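Local coordinates for phosphatidylglycerol lysyltransferase C-terminal domain-containing protein (Bacteroides thetaiotaomicron, PDB 2HQY) that is of unknown function but binds coenzyme A and, as a member of the phosphatidylglycerol lysyltransferase C-terminal family, is probably an acyltransferase-like protein, at residues A46-F51 / L77-E82; F54-G59 / A63-V68; N146-T151 / L211-K216; K216-T221 / D243-M248. One frame throughout, in Å; residues are numbered along the deposited sequence.

Contact 1: residues A46-F51 / L77-E82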
loop_
_atom_site.group_PDB
_atom_site.type_symbol
_atom_site.label_atom_id
_atom_site.label_comp_id
_atom_site.label_asym_id
_atom_site.label_seq_id
_atom_site.Cartn_x
_atom_site.Cartn_y
_atom_site.Cartn_z
ATOM N N ALA A 46 14.696 -4.093 6.987
ATOM C CA ALA A 46 15.538 -5.227 7.315
ATOM C C ALA A 46 16.357 -4.875 8.536
ATOM O O ALA A 46 16.627 -3.707 8.803
ATOM C CB ALA A 46 16.434 -5.591 6.143
ATOM N N VAL A 47 16.685 -5.894 9.321
ATOM C CA VAL A 47 17.809 -5.780 10.239
ATOM C C VAL A 47 19.062 -6.331 9.502
ATOM O O VAL A 47 19.096 -7.478 9.009
ATOM C CB VAL A 47 17.503 -6.444 11.605
ATOM C CG1 VAL A 47 18.673 -6.248 12.591
ATOM C CG2 VAL A 47 16.216 -5.878 12.179
ATOM N N ILE A 48 20.080 -5.492 9.373
ATOM C CA ILE A 48 21.365 -5.960 8.889
ATOM C C ILE A 48 22.503 -5.368 9.709
ATOM O O ILE A 48 22.545 -4.150 9.950
ATOM C CB ILE A 48 21.580 -5.651 7.400
ATOM C CG1 ILE A 48 21.269 -4.185 7.096
ATOM C CG2 ILE A 48 20.747 -6.618 6.530
ATOM C CD1 ILE A 48 21.854 -3.692 5.786
ATOM N N ASP A 49 23.445 -6.224 10.112
ATOM C CA ASP A 49 24.625 -5.754 10.839
ATOM C C ASP A 49 24.251 -5.028 12.153
ATOM O O ASP A 49 24.889 -4.021 12.474
ATOM C CB ASP A 49 25.430 -4.775 9.950
ATOM C CG ASP A 49 26.196 -5.469 8.789
ATOM O OD1 ASP A 49 26.123 -6.713 8.642
ATOM O OD2 ASP A 49 26.878 -4.744 8.018
ATOM N N ASP A 50 23.233 -5.501 12.886
ATOM C CA ASP A 50 22.730 -4.816 14.116
ATOM C C ASP A 50 22.088 -3.399 13.905
ATOM O O ASP A 50 21.884 -2.626 14.864
ATOM C CB ASP A 50 23.816 -4.736 15.197
ATOM C CG ASP A 50 24.189 -6.117 15.790
ATOM O OD1 ASP A 50 23.270 -6.910 16.102
ATOM O OD2 ASP A 50 25.398 -6.398 15.971
ATOM N N PHE A 51 21.785 -3.053 12.663
ATOM C CA PHE A 51 21.027 -1.825 12.401
ATOM C C PHE A 51 19.658 -2.159 11.822
ATOM O O PHE A 51 19.501 -3.160 11.112
ATOM C CB PHE A 51 21.727 -0.967 11.365
ATOM C CG PHE A 51 22.999 -0.327 11.828
ATOM C CD1 PHE A 51 22.997 0.985 12.299
ATOM C CD2 PHE A 51 24.216 -1.005 11.690
ATOM C CE1 PHE A 51 24.200 1.634 12.669
ATOM C CE2 PHE A 51 25.419 -0.389 12.047
ATOM C CZ PHE A 51 25.409 0.942 12.544
ATOM N N LEU A 77 26.328 0.883 5.430
ATOM C CA LEU A 77 26.205 1.759 4.263
ATOM C C LEU A 77 26.703 1.120 2.985
ATOM O O LEU A 77 26.076 1.261 1.948
ATOM C CB LEU A 77 26.887 3.105 4.492
ATOM C CG LEU A 77 26.212 3.987 5.545
ATOM C CD1 LEU A 77 26.895 5.346 5.564
ATOM C CD2 LEU A 77 24.693 4.112 5.350
ATOM N N ARG A 78 27.829 0.410 3.061
ATOM C CA ARG A 78 28.316 -0.377 1.927
ATOM C C ARG A 78 27.256 -1.367 1.418
ATOM O O ARG A 78 27.047 -1.484 0.211
ATOM C CB ARG A 78 29.631 -1.100 2.298
ATOM C CG ARG A 78 30.220 -1.959 1.179
ATOM C CD ARG A 78 31.688 -2.351 1.476
ATOM N N LYS A 79 26.611 -2.084 2.333
ATOM C CA LYS A 79 25.554 -3.017 1.958
ATOM C C LYS A 79 24.352 -2.314 1.293
ATOM O O LYS A 79 23.773 -2.831 0.313
ATOM C CB LYS A 79 25.128 -3.856 3.167
ATOM C CG LYS A 79 25.752 -5.247 3.169
ATOM C CD LYS A 79 25.445 -6.011 4.451
ATOM C CE LYS A 79 26.718 -6.243 5.254
ATOM N NZ LYS A 79 26.689 -7.561 5.966
ATOM N N LEU A 80 23.986 -1.141 1.810
ATOM C CA LEU A 80 22.864 -0.368 1.241
ATOM C C LEU A 80 23.207 0.197 -0.148
ATOM O O LEU A 80 22.366 0.191 -1.051
ATOM C CB LEU A 80 22.430 0.764 2.180
ATOM C CG LEU A 80 21.862 0.352 3.544
ATOM C CD1 LEU A 80 21.676 1.568 4.422
ATOM C CD2 LEU A 80 20.527 -0.427 3.386
ATOM N N ILE A 81 24.454 0.639 -0.326
ATOM C CA ILE A 81 24.902 1.121 -1.643
ATOM C C ILE A 81 24.827 0.001 -2.679
ATOM O O ILE A 81 24.407 0.216 -3.828
ATOM C CB ILE A 81 26.332 1.752 -1.567
ATOM C CG1 ILE A 81 26.277 3.026 -0.722
ATOM C CG2 ILE A 81 26.875 2.058 -2.983
ATOM C CD1 ILE A 81 27.634 3.461 -0.120
ATOM N N GLU A 82 25.227 -1.203 -2.269
ATOM C CA GLU A 82 25.169 -2.368 -3.142
ATOM C C GLU A 82 23.730 -2.698 -3.492
ATOM O O GLU A 82 23.431 -3.102 -4.612
ATOM C CB GLU A 82 25.846 -3.584 -2.486
ATOM C CG GLU A 82 27.364 -3.539 -2.568
ATOM C CD GLU A 82 28.073 -4.402 -1.517
ATOM O OE1 GLU A 82 29.321 -4.499 -1.589
ATOM O OE2 GLU A 82 27.407 -4.967 -0.619
#
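K79 on helix 73-87 reaches over to I48 and D49, which stand at the start of a beta-hairpin turn: I48 to F51 form a type I' turn joining strands 44-48 and 51-58, closed by I48 N to F51 O and F51 N to I48 O bonds. The lysine serves both residues with different parts of its chain. Its inner end packs on the isoleucine, while the outer chain bends at the last two torsions (chi3 -114°) to bring the ammonium group to D49. With CG1 of I48 between its backbone N and carbonyl carbon (chi1 50°), the branch turns I48 CD1 to the helix, where it meets K79 CB at 4.2 Å and L80 CD2 at 4.3 Å. I48 also packs on V76 of the same helix and on I2 near the N-terminus, and L80 continues the apolar layer toward Y64 and P67 on strand 61-69. D49 sits on the turn with positive phi and meets the lysine from the opposite direction. I48 and L80 are buried, while D49 and K79, both partly exposed, close the contact at its rim. K79 NZ comes to D49 OD1 at 2.9 Å, on the syn side of the carboxylate and 21° out of its plane, with D49 OD2 farther from NZ at 3.5 Å.

Contact 2: residues F54-G59 / A63-V68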
loop_
_atom_site.group_PDB
_atom_site.type_symbol
_atom_site.label_atom_id
_atom_site.label_comp_id
_atom_site.label_asym_id
_atom_site.label_seq_id
_atom_site.Cartn_x
_atom_site.Cartn_y
_atom_site.Cartn_z
ATOM N N PHE A 54 15.447 0.957 6.441
ATOM C CA PHE A 54 14.163 1.049 5.716
ATOM C C PHE A 54 14.478 1.412 4.270
ATOM O O PHE A 54 15.486 2.086 4.003
ATOM C CB PHE A 54 13.236 2.091 6.327
ATOM C CG PHE A 54 12.741 1.743 7.707
ATOM C CD1 PHE A 54 11.648 0.894 7.875
ATOM C CD2 PHE A 54 13.392 2.236 8.837
ATOM C CE1 PHE A 54 11.172 0.551 9.172
ATOM C CE2 PHE A 54 12.932 1.901 10.145
ATOM C CZ PHE A 54 11.825 1.054 10.307
ATOM N N LYS A 55 13.633 0.922 3.357
ATOM C CA LYS A 55 13.759 1.148 1.905
ATOM C C LYS A 55 12.369 1.570 1.422
ATOM O O LYS A 55 11.364 0.897 1.770
ATOM C CB LYS A 55 14.234 -0.137 1.238
ATOM C CG LYS A 55 14.298 -0.167 -0.289
ATOM C CD LYS A 55 14.845 -1.528 -0.707
ATOM C CE LYS A 55 15.118 -1.648 -2.225
ATOM N NZ LYS A 55 15.666 -3.029 -2.543
ATOM N N PHE A 56 12.329 2.691 0.690
ATOM C CA PHE A 56 11.097 3.370 0.214
ATOM C C PHE A 56 11.215 3.677 -1.270
ATOM O O PHE A 56 12.300 4.019 -1.755
ATOM C CB PHE A 56 10.900 4.793 0.818
ATOM C CG PHE A 56 10.958 4.854 2.288
ATOM C CD1 PHE A 56 9.777 4.714 3.055
ATOM C CD2 PHE A 56 12.160 5.115 2.925
ATOM C CE1 PHE A 56 9.820 4.783 4.473
ATOM C CE2 PHE A 56 12.216 5.191 4.331
ATOM C CZ PHE A 56 11.066 5.017 5.108
ATOM N N TRP A 57 10.086 3.645 -1.962
ATOM C CA TRP A 57 10.011 4.167 -3.316
ATOM C C TRP A 57 9.101 5.390 -3.263
ATOM O O TRP A 57 7.894 5.263 -3.038
ATOM C CB TRP A 57 9.438 3.120 -4.272
ATOM C CG TRP A 57 10.392 1.973 -4.492
ATOM C CD1 TRP A 57 10.441 0.801 -3.783
ATOM C CD2 TRP A 57 11.442 1.899 -5.469
ATOM N NE1 TRP A 57 11.444 -0.011 -4.279
ATOM C CE2 TRP A 57 12.087 0.644 -5.296
ATOM C CE3 TRP A 57 11.910 2.775 -6.464
ATOM C CZ2 TRP A 57 13.155 0.233 -6.105
ATOM C CZ3 TRP A 57 12.980 2.363 -7.272
ATOM C CH2 TRP A 57 13.588 1.097 -7.078
ATOM N N ALA A 58 9.720 6.566 -3.385
ATOM C CA ALA A 58 9.004 7.837 -3.434
ATOM C C ALA A 58 8.874 8.163 -4.899
ATOM O O ALA A 58 9.782 8.794 -5.495
ATOM C CB ALA A 58 9.797 8.913 -2.709
ATOM N N GLY A 59 7.775 7.703 -5.501
ATOM C CA GLY A 59 7.643 7.754 -6.949
ATOM C C GLY A 59 8.856 7.085 -7.553
ATOM O O GLY A 59 9.223 5.997 -7.136
ATOM N N ALA A 63 14.801 5.438 -2.033
ATOM C CA ALA A 63 15.490 6.053 -0.897
ATOM C C ALA A 63 15.564 5.105 0.286
ATOM O O ALA A 63 14.730 4.207 0.419
ATOM C CB ALA A 63 14.805 7.337 -0.486
ATOM N N TYR A 64 16.586 5.305 1.117
ATOM C CA TYR A 64 16.774 4.528 2.355
ATOM C C TYR A 64 16.740 5.515 3.512
ATOM O O TYR A 64 16.995 6.695 3.325
ATOM C CB TYR A 64 18.132 3.786 2.314
ATOM C CG TYR A 64 18.226 2.821 1.135
ATOM C CD1 TYR A 64 17.930 1.455 1.286
ATOM C CD2 TYR A 64 18.584 3.277 -0.143
ATOM C CE1 TYR A 64 18.016 0.557 0.191
ATOM C CE2 TYR A 64 18.677 2.383 -1.241
ATOM C CZ TYR A 64 18.377 1.035 -1.046
ATOM O OH TYR A 64 18.472 0.188 -2.132
ATOM N N MET A 65 16.385 5.058 4.710
ATOM C CA MET A 65 16.486 5.920 5.873
ATOM C C MET A 65 17.918 5.817 6.426
ATOM O O MET A 65 18.619 4.855 6.141
ATOM C CB MET A 65 15.431 5.474 6.906
ATOM C CG MET A 65 15.326 6.341 8.172
ATOM S SD MET A 65 14.361 7.879 7.932
ATOM C CE MET A 65 12.721 7.214 7.750
ATOM N N MET A 66 18.377 6.827 7.173
ATOM C CA MET A 66 19.608 6.691 7.932
ATOM C C MET A 66 19.427 5.467 8.858
ATOM O O MET A 66 18.414 5.384 9.560
ATOM C CB MET A 66 19.884 7.983 8.736
ATOM C CG MET A 66 21.196 7.992 9.563
ATOM S SD MET A 66 22.775 8.030 8.640
ATOM C CE MET A 66 23.957 8.177 10.011
ATOM N N PRO A 67 20.364 4.492 8.813
ATOM C CA PRO A 67 20.280 3.307 9.673
ATOM C C PRO A 67 20.125 3.651 11.148
ATOM O O PRO A 67 20.777 4.574 11.652
ATOM C CB PRO A 67 21.608 2.605 9.424
ATOM C CG PRO A 67 21.955 3.001 7.983
ATOM C CD PRO A 67 21.551 4.435 7.929
ATOM N N VAL A 68 19.256 2.905 11.817
ATOM C CA VAL A 68 19.006 3.094 13.237
ATOM C C VAL A 68 19.729 1.991 14.005
ATOM O O VAL A 68 19.496 0.803 13.784
ATOM C CB VAL A 68 17.488 3.046 13.564
ATOM C CG1 VAL A 68 17.243 3.262 15.050
ATOM C CG2 VAL A 68 16.733 4.117 12.766
HETATM O O HOH W 1 17.732 2.413 6.187
#
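A63 pairs with F56 through two backbone hydrogen bonds, A63 N to F56 O and F56 N to A63 O, both 2.9 Å. A63 O also lies near the plane of the F56 ring, at its edge. Y64 follows, opposite K55 in a non-hydrogen-bonded pair. Its ring runs beside the fully extended lysine, pointing the same way, with Y64 CE1 3.8 Å from K55 CG. The two polar ends converge on helix 73-87, where D83 receives both Y64 OH and K55 NZ, and E87 also pairs with the lysine. M65 returns to the face of A63 and F56. M65 N bonds to F54 O at 3.2 Å from above the carbonyl plane, and M65 CB approaches the edge of the F54 ring. Bends at chi2 and chi3 carry M65 CE to 3.8 Å from F56 CZ. On the other side of the F54–M65 pair a water joins F54 N (2.7 Å) and M65 O (2.6 Å). The arrangement is that of an antiparallel beta hairpin, strands 51-58 and 61-69.

Contact 3: residues N146-T151 / L211-K216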
loop_
_atom_site.group_PDB
_atom_site.type_symbol
_atom_site.label_atom_id
_atom_site.label_comp_id
_atom_site.label_asym_id
_atom_site.label_seq_id
_atom_site.Cartn_x
_atom_site.Cartn_y
_atom_site.Cartn_z
ATOM N N ASN A 146 -9.720 29.397 26.969
ATOM C CA ASN A 146 -10.667 30.035 27.875
ATOM C C ASN A 146 -11.954 30.430 27.152
ATOM O O ASN A 146 -13.040 30.222 27.684
ATOM C CB ASN A 146 -10.022 31.254 28.547
ATOM C CG ASN A 146 -9.004 30.872 29.643
ATOM O OD1 ASN A 146 -8.956 29.731 30.114
ATOM N ND2 ASN A 146 -8.194 31.850 30.056
ATOM N N ARG A 147 -11.818 30.967 25.937
ATOM C CA ARG A 147 -12.948 31.281 25.053
ATOM C C ARG A 147 -13.768 30.027 24.726
ATOM O O ARG A 147 -15.019 30.051 24.752
ATOM C CB ARG A 147 -12.451 31.923 23.753
ATOM C CG ARG A 147 -13.563 32.543 22.885
ATOM C CD ARG A 147 -13.008 33.403 21.735
ATOM N N PHE A 148 -13.058 28.936 24.434
ATOM C CA PHE A 148 -13.707 27.660 24.167
ATOM C C PHE A 148 -14.535 27.188 25.357
ATOM O O PHE A 148 -15.713 26.834 25.197
ATOM C CB PHE A 148 -12.693 26.593 23.769
ATOM C CG PHE A 148 -13.334 25.328 23.268
ATOM C CD1 PHE A 148 -13.660 25.194 21.915
ATOM C CD2 PHE A 148 -13.654 24.294 24.146
ATOM C CE1 PHE A 148 -14.254 24.048 21.429
ATOM C CE2 PHE A 148 -14.257 23.118 23.662
ATOM C CZ PHE A 148 -14.558 23.004 22.290
ATOM N N ARG A 149 -13.921 27.188 26.538
ATOM C CA ARG A 149 -14.598 26.762 27.765
ATOM C C ARG A 149 -15.836 27.607 28.033
ATOM O O ARG A 149 -16.877 27.079 28.433
ATOM C CB ARG A 149 -13.648 26.823 28.966
ATOM C CG ARG A 149 -12.666 25.693 29.037
ATOM C CD ARG A 149 -11.677 25.877 30.185
ATOM N NE ARG A 149 -10.788 24.721 30.300
ATOM C CZ ARG A 149 -9.504 24.778 30.652
ATOM N NH1 ARG A 149 -8.927 25.933 30.930
ATOM N NH2 ARG A 149 -8.783 23.662 30.729
ATOM N N ASN A 150 -15.712 28.918 27.807
ATOM C CA ASN A 150 -16.823 29.851 27.993
ATOM C C ASN A 150 -17.961 29.628 27.006
ATOM O O ASN A 150 -19.136 29.670 27.385
ATOM C CB ASN A 150 -16.322 31.284 27.871
ATOM C CG ASN A 150 -15.777 31.815 29.168
ATOM O OD1 ASN A 150 -16.121 31.333 30.248
ATOM N ND2 ASN A 150 -14.934 32.836 29.074
ATOM N N THR A 151 -17.610 29.379 25.748
ATOM C CA THR A 151 -18.607 29.176 24.705
ATOM C C THR A 151 -19.245 27.800 24.836
ATOM O O THR A 151 -20.462 27.677 24.689
ATOM C CB THR A 151 -18.008 29.362 23.303
ATOM O OG1 THR A 151 -17.431 30.664 23.228
ATOM C CG2 THR A 151 -19.090 29.241 22.221
ATOM N N LEU A 211 -13.002 15.331 20.848
ATOM C CA LEU A 211 -13.750 16.416 21.443
ATOM C C LEU A 211 -15.190 16.361 20.913
ATOM O O LEU A 211 -15.415 16.220 19.694
ATOM C CB LEU A 211 -13.059 17.733 21.053
ATOM C CG LEU A 211 -13.182 18.918 21.989
ATOM C CD1 LEU A 211 -12.585 18.564 23.367
ATOM C CD2 LEU A 211 -12.535 20.148 21.334
ATOM N N HIS A 212 -16.159 16.448 21.831
ATOM C CA HIS A 212 -17.563 16.545 21.477
ATOM C C HIS A 212 -18.136 17.871 22.002
ATOM O O HIS A 212 -17.807 18.306 23.124
ATOM C CB HIS A 212 -18.336 15.413 22.110
ATOM C CG HIS A 212 -17.788 14.058 21.809
ATOM N ND1 HIS A 212 -16.814 13.451 22.584
ATOM C CD2 HIS A 212 -18.109 13.176 20.836
ATOM C CE1 HIS A 212 -16.559 12.253 22.082
ATOM N NE2 HIS A 212 -17.336 12.061 21.026
ATOM N N VAL A 213 -18.949 18.515 21.169
ATOM C CA VAL A 213 -19.692 19.723 21.564
ATOM C C VAL A 213 -21.145 19.537 21.134
ATOM O O VAL A 213 -21.418 19.058 20.028
ATOM C CB VAL A 213 -19.090 21.005 20.917
ATOM C CG1 VAL A 213 -20.008 22.210 21.143
ATOM C CG2 VAL A 213 -17.711 21.307 21.483
ATOM N N ASN A 214 -22.067 19.905 22.021
ATOM C CA ASN A 214 -23.500 19.747 21.785
ATOM C C ASN A 214 -23.884 18.397 21.174
ATOM O O ASN A 214 -24.660 18.355 20.230
ATOM C CB ASN A 214 -24.032 20.911 20.923
ATOM C CG ASN A 214 -23.778 22.286 21.555
ATOM O OD1 ASN A 214 -23.834 22.463 22.784
ATOM N ND2 ASN A 214 -23.500 23.267 20.708
ATOM N N GLY A 215 -23.303 17.306 21.689
ATOM C CA GLY A 215 -23.682 15.950 21.305
ATOM C C GLY A 215 -23.041 15.344 20.051
ATOM O O GLY A 215 -23.366 14.214 19.682
ATOM N N LYS A 216 -22.151 16.081 19.385
ATOM C CA LYS A 216 -21.467 15.541 18.203
ATOM C C LYS A 216 -19.958 15.723 18.270
ATOM O O LYS A 216 -19.444 16.658 18.899
ATOM C CB LYS A 216 -22.010 16.132 16.899
ATOM C CG LYS A 216 -21.725 17.636 16.670
ATOM C CD LYS A 216 -21.880 17.987 15.160
ATOM C CE LYS A 216 -22.209 19.482 14.922
ATOM N NZ LYS A 216 -21.021 20.408 15.064
#
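A buried, wholly apolar helix-to-strand contact joins the last turns of helix 139-151 to the end of strand 207-213, with F148 as the helix residue that touches both L211 and V213. The meeting point is the far end of the ring. F148 CZ lies 3.6 Å from L211 CD2 and 3.7 Å from V213 CG2, and F148 CE2 is a little farther from the same leucine methyl, L211 CD2, at 4.1 Å. With CG anti to the backbone N (chi1 -171°), the phenylalanine extends from the helix toward the strand. L211 comes from the opposite direction, whereas V213 slides past the ring. L211 and V213 are two apart on the strand, so both send their side chains to the helix face, and H212 between them turns the other way to bond E156 and E167. The strand is the first arm of a beta hairpin: V213 to K216 form a type I' turn with N214 and G215 at its corner, leading into strand 216-227, and V213 and K216 exchange backbone bonds across it. Around the ring, Y155 meets F148 edge-to-face, Y152 adds another aromatic neighbour, and M248 of helix 245-256 packs on both F148 and L211.

Contact 4: residues K216-T221 / D243-M248. With COA (coenzyme A), chain C.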
loop_
_atom_site.group_PDB
_atom_site.type_symbol
_atom_site.label_atom_id
_atom_site.label_comp_id
_atom_site.label_asym_id
_atom_site.label_seq_id
_atom_site.Cartn_x
_atom_site.Cartn_y
_atom_site.Cartn_z
ATOM N N LYS A 216 -22.151 16.081 19.385
ATOM C CA LYS A 216 -21.467 15.541 18.203
ATOM C C LYS A 216 -19.958 15.723 18.270
ATOM O O LYS A 216 -19.444 16.658 18.899
ATOM C CB LYS A 216 -22.010 16.132 16.899
ATOM C CG LYS A 216 -21.725 17.636 16.670
ATOM C CD LYS A 216 -21.880 17.987 15.160
ATOM C CE LYS A 216 -22.209 19.482 14.922
ATOM N NZ LYS A 216 -21.021 20.408 15.064
ATOM N N ILE A 217 -19.261 14.819 17.594
ATOM C CA ILE A 217 -17.823 14.931 17.477
ATOM C C ILE A 217 -17.447 16.184 16.686
ATOM O O ILE A 217 -18.032 16.470 15.615
ATOM C CB ILE A 217 -17.186 13.678 16.841
ATOM C CG1 ILE A 217 -15.664 13.838 16.792
ATOM C CG2 ILE A 217 -17.771 13.398 15.428
ATOM C CD1 ILE A 217 -14.927 12.554 16.288
ATOM N N VAL A 218 -16.500 16.943 17.220
ATOM C CA VAL A 218 -16.008 18.130 16.524
ATOM C C VAL A 218 -14.487 18.146 16.302
ATOM O O VAL A 218 -13.974 19.032 15.640
ATOM C CB VAL A 218 -16.427 19.470 17.228
ATOM C CG1 VAL A 218 -17.948 19.632 17.236
ATOM C CG2 VAL A 218 -15.792 19.609 18.632
ATOM N N ALA A 219 -13.762 17.193 16.884
ATOM C CA ALA A 219 -12.314 17.084 16.638
ATOM C C ALA A 219 -11.832 15.713 17.073
ATOM O O ALA A 219 -12.459 15.102 17.942
ATOM C CB ALA A 219 -11.541 18.161 17.405
ATOM N N PHE A 220 -10.746 15.228 16.460
ATOM C CA PHE A 220 -10.018 14.076 17.024
ATOM C C PHE A 220 -8.531 14.207 16.710
ATOM O O PHE A 220 -8.127 14.990 15.819
ATOM C CB PHE A 220 -10.597 12.732 16.536
ATOM C CG PHE A 220 -10.290 12.428 15.090
ATOM C CD1 PHE A 220 -9.131 11.714 14.749
ATOM C CD2 PHE A 220 -11.163 12.863 14.078
ATOM C CE1 PHE A 220 -8.816 11.445 13.402
ATOM C CE2 PHE A 220 -10.868 12.579 12.728
ATOM C CZ PHE A 220 -9.674 11.874 12.403
ATOM N N THR A 221 -7.726 13.442 17.431
ATOM C CA THR A 221 -6.263 13.489 17.284
ATOM C C THR A 221 -5.726 12.166 17.731
ATOM O O THR A 221 -6.353 11.519 18.582
ATOM C CB THR A 221 -5.652 14.675 18.119
ATOM O OG1 THR A 221 -4.261 14.819 17.830
ATOM C CG2 THR A 221 -5.852 14.497 19.628
ATOM N N ASP A 243 -15.064 27.217 16.606
ATOM C CA ASP A 243 -13.944 28.065 17.013
ATOM C C ASP A 243 -13.262 27.522 18.279
ATOM O O ASP A 243 -13.912 27.347 19.299
ATOM C CB ASP A 243 -14.475 29.480 17.271
ATOM C CG ASP A 243 -13.391 30.544 17.232
ATOM O OD1 ASP A 243 -13.362 31.324 16.251
ATOM O OD2 ASP A 243 -12.572 30.613 18.181
ATOM N N GLY A 244 -11.952 27.269 18.207
ATOM C CA GLY A 244 -11.180 26.848 19.393
ATOM C C GLY A 244 -11.033 25.344 19.542
ATOM O O GLY A 244 -10.372 24.848 20.474
ATOM N N ALA A 245 -11.666 24.597 18.647
ATOM C CA ALA A 245 -11.598 23.150 18.753
ATOM C C ALA A 245 -10.180 22.610 18.553
ATOM O O ALA A 245 -9.783 21.710 19.269
ATOM C CB ALA A 245 -12.578 22.469 17.797
ATOM N N TYR A 246 -9.428 23.136 17.588
ATOM C CA TYR A 246 -8.022 22.704 17.434
ATOM C C TYR A 246 -7.203 22.986 18.696
ATOM O O TYR A 246 -6.444 22.117 19.163
ATOM C CB TYR A 246 -7.351 23.356 16.214
ATOM C CG TYR A 246 -7.647 22.646 14.901
ATOM C CD1 TYR A 246 -8.406 23.265 13.899
ATOM C CD2 TYR A 246 -7.167 21.342 14.663
ATOM C CE1 TYR A 246 -8.663 22.609 12.667
ATOM C CE2 TYR A 246 -7.431 20.672 13.453
ATOM C CZ TYR A 246 -8.178 21.309 12.460
ATOM O OH TYR A 246 -8.443 20.650 11.265
ATOM N N ALA A 247 -7.369 24.182 19.269
ATOM C CA ALA A 247 -6.642 24.519 20.515
ATOM C C ALA A 247 -7.013 23.578 21.668
ATOM O O ALA A 247 -6.126 23.103 22.402
ATOM C CB ALA A 247 -6.888 25.999 20.941
ATOM N N MET A 248 -8.312 23.342 21.858
ATOM C CA MET A 248 -8.760 22.530 23.003
ATOM C C MET A 248 -8.317 21.058 22.884
ATOM O O MET A 248 -7.877 20.464 23.887
ATOM C CB MET A 248 -10.270 22.607 23.224
ATOM C CG MET A 248 -10.714 21.754 24.449
ATOM S SD MET A 248 -9.830 22.307 25.992
ATOM C CE MET A 248 -10.820 23.638 26.044
HETATM N N1A COA C . -2.166 17.299 5.354
HETATM C C2A COA C . -3.048 17.547 6.342
HETATM N N3A COA C . -3.774 18.674 6.359
HETATM C C4A COA C . -3.633 19.598 5.366
HETATM C C5A COA C . -2.732 19.369 4.332
HETATM C C6A COA C . -1.987 18.180 4.338
HETATM N N6A COA C . -1.092 17.880 3.364
HETATM N N7A COA C . -2.812 20.445 3.507
HETATM C C8A COA C . -3.735 21.304 4.009
HETATM N N9A COA C . -4.212 20.794 5.153
HETATM C C1B COA C . -5.290 21.362 6.012
HETATM C C2B COA C . -5.066 22.611 6.856
HETATM O O2B COA C . -4.577 22.270 8.151
HETATM C C3B COA C . -6.497 23.115 6.969
HETATM O O3B COA C . -7.215 22.409 7.987
HETATM P P3B COA C . -8.491 23.074 8.716
HETATM O O7A COA C . -7.840 24.063 9.679
HETATM O O8A COA C . -9.241 21.904 9.339
HETATM O O9A COA C . -9.298 23.775 7.645
HETATM C C4B COA C . -7.153 22.768 5.642
HETATM O O4B COA C . -6.406 21.654 5.142
HETATM C C5B COA C . -7.136 23.941 4.655
HETATM O O5B COA C . -6.082 24.844 5.022
HETATM P P1A COA C . -5.082 25.617 4.001
HETATM O O1A COA C . -3.852 26.016 4.789
HETATM O O2A COA C . -4.907 24.835 2.706
HETATM O O3A COA C . -5.941 26.959 3.728
HETATM O O4A COA C . -7.983 28.235 2.945
HETATM O O5A COA C . -7.526 25.813 2.054
#
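The backbones of strand 216-227 and helix 245-256 come nearest at A219 and A245, whose CA atoms are 6.5 Å apart, where the strand carries a classic beta bulge and the helix has just begun after G244 at the N-cap. In the bulge V218 and A219 both face L211 of the neighbouring strand, and both bond its backbone. V218 and A219 consequently present their side chains to the same alanine of the helix. A245 CB stands 4.4 Å from V218 CG2 and 4.4 Å from A219 CB, a small, buried methyl contact with no hydrogen bond between the two segments. M248 N closes the first helical turn onto G244 O. On the residue after A245, Y246 points its CB away from the strand and offers its ring edge to the 3'-phosphate of coenzyme A. Y246 OH donates to O8A of the cofactor, which lies in the ring plane; the modelled bond is very short and its exact length doubtful. Y246 CE1 is also 3.4 Å from O7A of that phosphate. A weak bond joins the hydroxyl to A238 N, and W175 supplies another hydrogen bond to the ligand. The helix that packs on the bulged strand through A245 thus carries, one residue on, Y246 of the coenzyme A pocket: a cofactor site at the start of the helix that follows strand 230-238, as in GNAT-type acyltransferases.

Contacts 1 and 2 lie on one side of the chain's centre, contacts 3 and 4 on the other, with the centres of contacts 2 and 4 about 34 Å apart. Contact 2 is nested within the loop closed by contact 1. They touch where L80 meets Y64 and P67, and helix 73-87, which contributes to contact 1, also receives the K55 and Y64 ends of contact 2. Contacts 3 and 4 share K216 and adjoin through L211 with V218 and A219, and through F148 with M248. Contact 1 is partly buried and has a salt bridge at its edge, whereas contact 2 is buried and built from backbone hydrogen bonds. Contacts 3 and 4 are buried and apolar between their segments, and contact 4 alone holds a residue that binds coenzyme A.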